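Local coordinates for protein 2,3-dihydroxybenzoate-AMP ligase (Mycobacterium smegmatis, PDB 5KEI) that belongs to the ANL superfamily of AMP-binding enzymes, with a large N-terminal domain and a smaller C-terminal domain, at residues I223-Q228 / G408-N413; T26-E31 / G40-Q45; P207-V212 / Q228-N233. All coordinates share one frame; numbering follows the deposited sequence.

Contact 1: I223-Q228 / G408-N413; sequences IPRTHQ and GPYTLN
Arg225 reaches Tyr410 by folding its own chain: CG stands anti to the carbonyl carbon (chi1 -51°), and further bends at chi2 and chi3 bring the guanidinium alongside the tyrosine. On the other segment, Tyr410 sets CG between its backbone N and carbonyl carbon (chi1 54°), and the two side chains run side by side in the same direction. Guanidinium and ring planes are turned by 23° from each other. Arg225 NH2 lies 3.6 Å from Tyr410 CB and 3.8 Å from Tyr410 CD1, approaching the ring obliquely. The carbonyl O of Tyr410 sits 3.1 Å above the guanidinium plane, displaced toward its rim. At 3.3 Å from Arg225 NH2 this oxygen is close, yet the angle is too poor for a hydrogen bond. The group is held instead by a salt bridge from NE to Asp229 and a bond from NH1 to the carbonyl of Ala356, while the Tyr410 hydroxyl bonds to the backbone N of Leu360.

The other end of the contact is apolar. Leu412 points at strand 222-226, and its CD1 meets Ile223 CG2 at 3.9 Å and Pro224 CD at 4.1 Å, crossing both side chains at about a right angle. Thr411 N bonds back to Gly408 O (3.2 Å) within the loop after strand 402-407, which lies against strand 222-226, the outermost of its sheet. No hydrogen bond joins the two segments directly. The buried charge of Arg225 is probably balanced by Asp229, and the carbonyl of Tyr410 over its face probably adds a favourable electrostatic term; the remaining contact is the aliphatic packing of Leu412 on Ile223 and Pro224.

Contact 2: T26-E31 / G40-Q45; sequences TPFPAE and GYWRDQ
The backbones around Phe28 and Trp42 stay well apart, 11.8 Å between their CA atoms, and are bridged by a T-shaped aromatic pair. Helix 30-38 separates the two segments in sequence: Pro29 is its N-cap residue, and Gly40, with positive phi, ends it in a Schellman motif. The contact thus closes across the helix, between the chain entering it and the chain leaving it.

Both aromatic side chains point toward the opposite segment, each with CG anti to its carbonyl carbon (chi1 -76° in Phe28). The indole presents the far edge of its six-membered ring to the face of the phenyl group. Trp42 CZ2 stands 3.7 Å above the Phe28 plane, over the ring centre, while Trp42 CH2 comes to 3.5 Å from Phe28 CG and 3.7 Å from Phe28 CB, near the root of the side chain. The centroids of the phenyl and of the indole six-membered ring are 5.0 Å apart, with planes at 84°.

Trp42 also meets the ring of Tyr36 on helix 30-38, and its NE1 is satisfied by the carbonyl O of Pro409. Phe28 also touches Asn413. The turn after the helix has a bond of its own: Arg43 NH1 donates to Gly40 O at 3.2 Å, with an N-H...O angle of 164°, in the carbonyl plane and on a lone pair of Gly40 O.

Contact 3: P207-V212 / Q228-N233; sequences PALLLV and QDYVYN
Strand 207-212 packs against the first turns of helix 227-240, with the side chains of Leu209 and Leu211 directed at Tyr230 and no backbone hydrogen bond between the segments. The strand is broken by a classic beta bulge, Ala208 and Leu209 both facing Arg225 of the neighbouring strand 222-226.

Tyr230 carries its side of the contact alone. Its chi1 of -148° is well away from a staggered value, and it turns the ring toward the strand. Leu209 approaches over one face at about a right angle, its CD1 4.3 Å above the ring plane and nearer the rim, and its CD2 4.0 Å from Tyr230 CE2. Leu211 arrives from the opposite direction and meets the phenol end: its CD2 lies 3.6 Å from Tyr230 OH, and its CD1 4.1 Å from Tyr230 CE1. The hydroxyl, though bordered by these methyls, is buried with a polar partner, bonding to Asn258 OD1 of helix 258-262.

That helix also lines the ring through Leu261 and Ala262. Strands 207-212 and 222-226 form an antiparallel pair, consecutive in the chain, with the following helix packed back on it; the connection between the two strands is the Ser/Thr/Gly-rich signature loop, or P-loop, of ANL enzymes.

In the fold
Contacts 1 and 3 are buried, their centres about 11 and 10 Å from the centre of the chain, against about 20 Å for the partly buried contact 2. The first two, with centres 6 Å apart, share Gln228, helix 227-240 and one sheet: strands 207-212 and 222-226 are joined by backbone bonds such as Ile223 N to Leu211 O. Contact 2 is tied to both through Gln228 OE1, which accepts from Asp44 N. Chemistry follows position: contact 1 combines an arginine probably balanced by Asp229 with aliphatic packing, contact 2 relies on a single aromatic pair, and contact 3 sets two leucines against one tyrosine in the core.

Contact 1: I223-Q228 / G408-N413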
# COMPACT_ATOMS: atom_id res chain seq x y z
N ILE A 223 2.91 6.24 0.28
CA ILE A 223 2.02 6.46 -0.85
C ILE A 223 0.88 7.36 -0.43
O ILE A 223 0.09 6.98 0.44
CB ILE A 223 1.47 5.11 -1.38
CG1 ILE A 223 2.62 4.26 -1.94
CG2 ILE A 223 0.42 5.34 -2.44
CD1 ILE A 223 2.31 2.78 -2.05
N PRO A 224 0.79 8.55 -1.04
CA PRO A 224 -0.30 9.45 -0.66
C PRO A 224 -1.59 9.10 -1.40
O PRO A 224 -1.62 8.95 -2.63
CB PRO A 224 0.22 10.83 -1.06
CG PRO A 224 1.11 10.55 -2.22
CD PRO A 224 1.69 9.16 -2.04
N ARG A 225 -2.66 8.90 -0.65
CA ARG A 225 -3.94 8.67 -1.30
C ARG A 225 -4.80 9.87 -0.94
O ARG A 225 -4.91 10.24 0.23
CB ARG A 225 -4.58 7.35 -0.86
CG ARG A 225 -3.66 6.12 -0.99
CD ARG A 225 -3.41 5.68 -2.44
NE ARG A 225 -4.68 5.50 -3.14
CZ ARG A 225 -5.23 4.33 -3.46
NH1 ARG A 225 -4.62 3.19 -3.19
NH2 ARG A 225 -6.40 4.32 -4.08
N THR A 226 -5.36 10.50 -1.96
CA THR A 226 -6.19 11.66 -1.71
C THR A 226 -7.56 11.23 -1.23
O THR A 226 -7.94 10.06 -1.36
CB THR A 226 -6.34 12.49 -2.97
OG1 THR A 226 -7.06 11.74 -3.95
CG2 THR A 226 -4.97 12.83 -3.52
N HIS A 227 -8.30 12.17 -0.65
CA HIS A 227 -9.68 11.93 -0.24
C HIS A 227 -10.49 11.45 -1.44
O HIS A 227 -11.21 10.46 -1.37
CB HIS A 227 -10.33 13.19 0.35
CG HIS A 227 -9.69 13.68 1.61
ND1 HIS A 227 -10.11 13.29 2.86
CD2 HIS A 227 -8.69 14.57 1.82
CE1 HIS A 227 -9.39 13.90 3.78
NE2 HIS A 227 -8.51 14.68 3.17
N GLN A 228 -10.32 12.17 -2.55
CA GLN A 228 -11.06 11.88 -3.77
C GLN A 228 -10.88 10.42 -4.20
O GLN A 228 -11.86 9.71 -4.49
CB GLN A 228 -10.62 12.81 -4.91
CG GLN A 228 -10.98 14.32 -4.76
CD GLN A 228 -12.44 14.64 -5.11
OE1 GLN A 228 -13.32 13.79 -4.96
NE2 GLN A 228 -12.70 15.86 -5.60
N GLY A 408 -4.35 6.21 -13.57
CA GLY A 408 -5.79 6.27 -13.45
C GLY A 408 -6.31 7.04 -12.25
O GLY A 408 -5.54 7.65 -11.49
N PRO A 409 -7.63 6.99 -12.04
CA PRO A 409 -8.34 7.84 -11.08
C PRO A 409 -7.99 7.61 -9.60
O PRO A 409 -8.47 8.36 -8.74
CB PRO A 409 -9.82 7.49 -11.34
CG PRO A 409 -9.78 6.12 -11.97
CD PRO A 409 -8.53 6.09 -12.78
N TYR A 410 -7.17 6.60 -9.29
CA TYR A 410 -6.76 6.39 -7.90
C TYR A 410 -5.32 5.87 -7.82
O TYR A 410 -4.92 5.32 -6.80
CB TYR A 410 -7.74 5.44 -7.19
CG TYR A 410 -7.93 4.14 -7.92
CD1 TYR A 410 -7.14 3.05 -7.62
CD2 TYR A 410 -8.87 4.01 -8.93
CE1 TYR A 410 -7.27 1.87 -8.29
CE2 TYR A 410 -9.03 2.81 -9.62
CZ TYR A 410 -8.21 1.75 -9.29
OH TYR A 410 -8.31 0.55 -9.94
N THR A 411 -4.54 6.07 -8.89
CA THR A 411 -3.13 5.67 -8.93
C THR A 411 -2.23 6.89 -8.71
O THR A 411 -2.41 7.93 -9.34
CB THR A 411 -2.78 4.98 -10.27
OG1 THR A 411 -3.43 3.70 -10.34
CG2 THR A 411 -1.26 4.77 -10.39
N LEU A 412 -1.26 6.75 -7.81
CA LEU A 412 -0.45 7.90 -7.39
C LEU A 412 0.40 8.47 -8.53
O LEU A 412 0.72 7.78 -9.49
CB LEU A 412 0.45 7.52 -6.21
CG LEU A 412 1.84 6.98 -6.53
CD1 LEU A 412 2.62 6.82 -5.24
CD2 LEU A 412 1.76 5.65 -7.26
N ASN A 413 0.74 9.74 -8.40
CA ASN A 413 1.52 10.45 -9.39
C ASN A 413 2.94 10.71 -8.88
O ASN A 413 3.79 11.20 -9.61
CB ASN A 413 0.81 11.74 -9.76
CG ASN A 413 -0.60 11.50 -10.22
OD1 ASN A 413 -0.82 11.14 -11.37
ND2 ASN A 413 -1.57 11.68 -9.32

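Contact 2: T26-E31 / G40-Q45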
# COMPACT_ATOMS: atom_id res chain seq x y z
N THR A 26 2.72 15.06 -5.05
CA THR A 26 2.61 15.29 -6.48
C THR A 26 1.14 15.15 -6.85
O THR A 26 0.61 14.06 -6.87
CB THR A 26 3.44 14.28 -7.30
OG1 THR A 26 4.79 14.25 -6.83
CG2 THR A 26 3.40 14.65 -8.78
N PRO A 27 0.46 16.28 -7.12
CA PRO A 27 -0.99 16.23 -7.32
C PRO A 27 -1.39 15.58 -8.62
O PRO A 27 -0.56 15.42 -9.50
CB PRO A 27 -1.40 17.71 -7.30
CG PRO A 27 -0.16 18.48 -7.61
CD PRO A 27 0.99 17.65 -7.09
N PHE A 28 -2.66 15.20 -8.74
CA PHE A 28 -3.21 14.82 -10.03
C PHE A 28 -3.25 16.04 -10.93
O PHE A 28 -3.63 17.12 -10.49
CB PHE A 28 -4.62 14.24 -9.88
CG PHE A 28 -4.64 12.86 -9.36
CD1 PHE A 28 -4.86 11.78 -10.21
CD2 PHE A 28 -4.44 12.61 -8.00
CE1 PHE A 28 -4.88 10.50 -9.73
CE2 PHE A 28 -4.46 11.32 -7.51
CZ PHE A 28 -4.68 10.26 -8.37
N PRO A 29 -2.86 15.88 -12.20
CA PRO A 29 -2.99 17.00 -13.13
C PRO A 29 -4.45 17.48 -13.23
O PRO A 29 -5.37 16.67 -13.26
CB PRO A 29 -2.51 16.42 -14.46
CG PRO A 29 -1.66 15.21 -14.06
CD PRO A 29 -2.33 14.67 -12.84
N ALA A 30 -4.62 18.80 -13.27
CA ALA A 30 -5.94 19.45 -13.33
C ALA A 30 -6.91 18.83 -14.34
O ALA A 30 -8.08 18.59 -14.01
CB ALA A 30 -5.75 20.93 -13.62
N GLU A 31 -6.45 18.57 -15.56
CA GLU A 31 -7.36 18.09 -16.60
C GLU A 31 -7.85 16.67 -16.31
O GLU A 31 -8.99 16.32 -16.63
CB GLU A 31 -6.70 18.17 -17.98
CG GLU A 31 -5.53 17.19 -18.23
CD GLU A 31 -4.20 17.63 -17.59
OE1 GLU A 31 -4.19 18.68 -16.89
OE2 GLU A 31 -3.17 16.93 -17.80
N GLY A 40 -17.92 10.89 -12.35
CA GLY A 40 -18.51 10.37 -11.12
C GLY A 40 -17.58 9.60 -10.19
O GLY A 40 -18.02 9.12 -9.15
N TYR A 41 -16.31 9.47 -10.56
CA TYR A 41 -15.33 8.81 -9.68
C TYR A 41 -15.07 9.65 -8.42
O TYR A 41 -15.24 9.18 -7.30
CB TYR A 41 -14.02 8.57 -10.42
CG TYR A 41 -14.15 7.86 -11.74
CD1 TYR A 41 -15.12 6.89 -11.94
CD2 TYR A 41 -13.30 8.17 -12.80
CE1 TYR A 41 -15.25 6.26 -13.16
CE2 TYR A 41 -13.42 7.54 -14.02
CZ TYR A 41 -14.39 6.58 -14.21
OH TYR A 41 -14.50 5.94 -15.44
N TRP A 42 -14.68 10.91 -8.65
CA TRP A 42 -14.34 11.86 -7.60
C TRP A 42 -15.53 12.69 -7.12
O TRP A 42 -16.02 13.55 -7.85
CB TRP A 42 -13.25 12.80 -8.12
CG TRP A 42 -11.90 12.18 -8.24
CD1 TRP A 42 -11.61 10.85 -8.35
CD2 TRP A 42 -10.64 12.86 -8.25
NE1 TRP A 42 -10.25 10.67 -8.43
CE2 TRP A 42 -9.63 11.90 -8.36
CE3 TRP A 42 -10.27 14.22 -8.16
CZ2 TRP A 42 -8.28 12.22 -8.41
CZ3 TRP A 42 -8.93 14.53 -8.20
CH2 TRP A 42 -7.95 13.54 -8.33
N ARG A 43 -15.97 12.47 -5.88
CA ARG A 43 -17.24 13.04 -5.42
C ARG A 43 -17.11 14.17 -4.39
O ARG A 43 -18.07 14.49 -3.69
CB ARG A 43 -18.11 11.94 -4.84
CG ARG A 43 -18.45 10.86 -5.83
CD ARG A 43 -19.34 11.40 -6.95
NE ARG A 43 -20.76 11.20 -6.70
CZ ARG A 43 -21.54 10.32 -7.34
NH1 ARG A 43 -21.03 9.53 -8.28
NH2 ARG A 43 -22.82 10.24 -7.04
N ASP A 44 -15.91 14.73 -4.28
CA ASP A 44 -15.68 15.97 -3.53
C ASP A 44 -15.90 15.88 -2.02
O ASP A 44 -15.91 16.91 -1.34
CB ASP A 44 -16.57 17.08 -4.11
CG ASP A 44 -16.34 17.29 -5.59
OD1 ASP A 44 -15.16 17.32 -6.02
OD2 ASP A 44 -17.34 17.41 -6.33
N GLN A 45 -16.09 14.67 -1.51
CA GLN A 45 -16.31 14.48 -0.09
C GLN A 45 -15.07 13.89 0.63
O GLN A 45 -14.33 13.05 0.07
CB GLN A 45 -17.52 13.59 0.14
CG GLN A 45 -18.83 14.14 -0.46
CD GLN A 45 -19.27 15.45 0.19
OE1 GLN A 45 -19.31 15.57 1.42
NE2 GLN A 45 -19.61 16.44 -0.64

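Contact 3: P207-V212 / Q228-N233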
# COMPACT_ATOMS: atom_id res chain seq x y z
N PRO A 207 -3.76 14.75 0.01
CA PRO A 207 -3.66 13.48 0.75
C PRO A 207 -4.59 13.38 1.95
O PRO A 207 -4.64 14.29 2.75
CB PRO A 207 -2.19 13.48 1.21
CG PRO A 207 -1.48 14.22 0.16
CD PRO A 207 -2.42 15.30 -0.28
N ALA A 208 -5.31 12.27 2.06
CA ALA A 208 -6.11 11.99 3.23
C ALA A 208 -5.28 11.17 4.20
O ALA A 208 -5.32 11.42 5.41
CB ALA A 208 -7.38 11.24 2.85
N LEU A 209 -4.55 10.18 3.67
CA LEU A 209 -3.67 9.35 4.49
C LEU A 209 -2.46 8.90 3.68
O LEU A 209 -2.43 9.06 2.46
CB LEU A 209 -4.42 8.12 5.04
CG LEU A 209 -5.27 7.24 4.11
CD1 LEU A 209 -4.43 6.45 3.12
CD2 LEU A 209 -6.13 6.28 4.91
N LEU A 210 -1.45 8.32 4.34
CA LEU A 210 -0.33 7.72 3.61
C LEU A 210 -0.32 6.19 3.82
O LEU A 210 -0.36 5.69 4.95
CB LEU A 210 1.01 8.33 4.05
CG LEU A 210 1.09 9.87 4.04
CD1 LEU A 210 2.40 10.39 4.63
CD2 LEU A 210 0.89 10.46 2.65
N LEU A 211 -0.30 5.45 2.72
CA LEU A 211 -0.11 4.00 2.82
C LEU A 211 1.37 3.69 2.73
O LEU A 211 2.17 4.52 2.29
CB LEU A 211 -0.88 3.26 1.72
CG LEU A 211 -2.40 3.46 1.64
CD1 LEU A 211 -2.91 2.92 0.33
CD2 LEU A 211 -3.09 2.74 2.79
N VAL A 212 1.73 2.50 3.17
CA VAL A 212 3.08 1.98 3.04
C VAL A 212 3.19 1.07 1.80
O VAL A 212 2.28 0.31 1.50
CB VAL A 212 3.51 1.22 4.31
CG1 VAL A 212 4.86 0.57 4.12
CG2 VAL A 212 3.56 2.18 5.49
N GLN A 228 -10.32 12.17 -2.55
CA GLN A 228 -11.06 11.88 -3.77
C GLN A 228 -10.88 10.42 -4.20
O GLN A 228 -11.86 9.71 -4.49
CB GLN A 228 -10.62 12.81 -4.91
CG GLN A 228 -10.98 14.32 -4.76
CD GLN A 228 -12.44 14.64 -5.11
OE1 GLN A 228 -13.32 13.79 -4.96
NE2 GLN A 228 -12.70 15.86 -5.60
N ASP A 229 -9.63 9.95 -4.23
CA ASP A 229 -9.39 8.69 -4.91
C ASP A 229 -9.60 7.53 -3.95
O ASP A 229 -9.96 6.43 -4.39
CB ASP A 229 -8.00 8.61 -5.56
CG ASP A 229 -6.86 8.50 -4.57
OD1 ASP A 229 -6.34 9.52 -4.13
OD2 ASP A 229 -6.54 7.36 -4.18
N TYR A 230 -9.44 7.77 -2.65
CA TYR A 230 -9.56 6.69 -1.68
C TYR A 230 -11.05 6.39 -1.40
O TYR A 230 -11.43 5.23 -1.24
CB TYR A 230 -8.77 7.01 -0.39
CG TYR A 230 -8.24 5.73 0.22
CD1 TYR A 230 -7.42 4.92 -0.57
CD2 TYR A 230 -8.43 5.36 1.55
CE1 TYR A 230 -6.87 3.76 -0.11
CE2 TYR A 230 -7.85 4.15 2.04
CZ TYR A 230 -7.07 3.36 1.18
OH TYR A 230 -6.47 2.18 1.54
N VAL A 231 -11.88 7.43 -1.38
CA VAL A 231 -13.32 7.21 -1.26
C VAL A 231 -13.82 6.50 -2.51
O VAL A 231 -14.56 5.51 -2.42
CB VAL A 231 -14.07 8.52 -1.05
CG1 VAL A 231 -15.61 8.30 -1.09
CG2 VAL A 231 -13.64 9.15 0.28
N TYR A 232 -13.39 6.96 -3.67
CA TYR A 232 -13.69 6.24 -4.90
C TYR A 232 -13.20 4.77 -4.90
O TYR A 232 -13.92 3.88 -5.35
CB TYR A 232 -13.13 6.97 -6.13
CG TYR A 232 -13.30 6.21 -7.45
CD1 TYR A 232 -14.56 5.77 -7.87
CD2 TYR A 232 -12.21 5.89 -8.24
CE1 TYR A 232 -14.73 5.06 -9.07
CE2 TYR A 232 -12.36 5.18 -9.43
CZ TYR A 232 -13.62 4.76 -9.84
OH TYR A 232 -13.76 4.06 -11.02
N ASN A 233 -12.02 4.52 -4.34
CA ASN A 233 -11.36 3.21 -4.41
C ASN A 233 -12.29 2.21 -3.63
O ASN A 233 -12.64 1.10 -4.07
CB ASN A 233 -9.97 3.26 -3.76
CG ASN A 233 -9.29 1.92 -3.80
OD1 ASN A 233 -9.42 1.16 -2.90
ND2 ASN A 233 -8.45 1.71 -4.80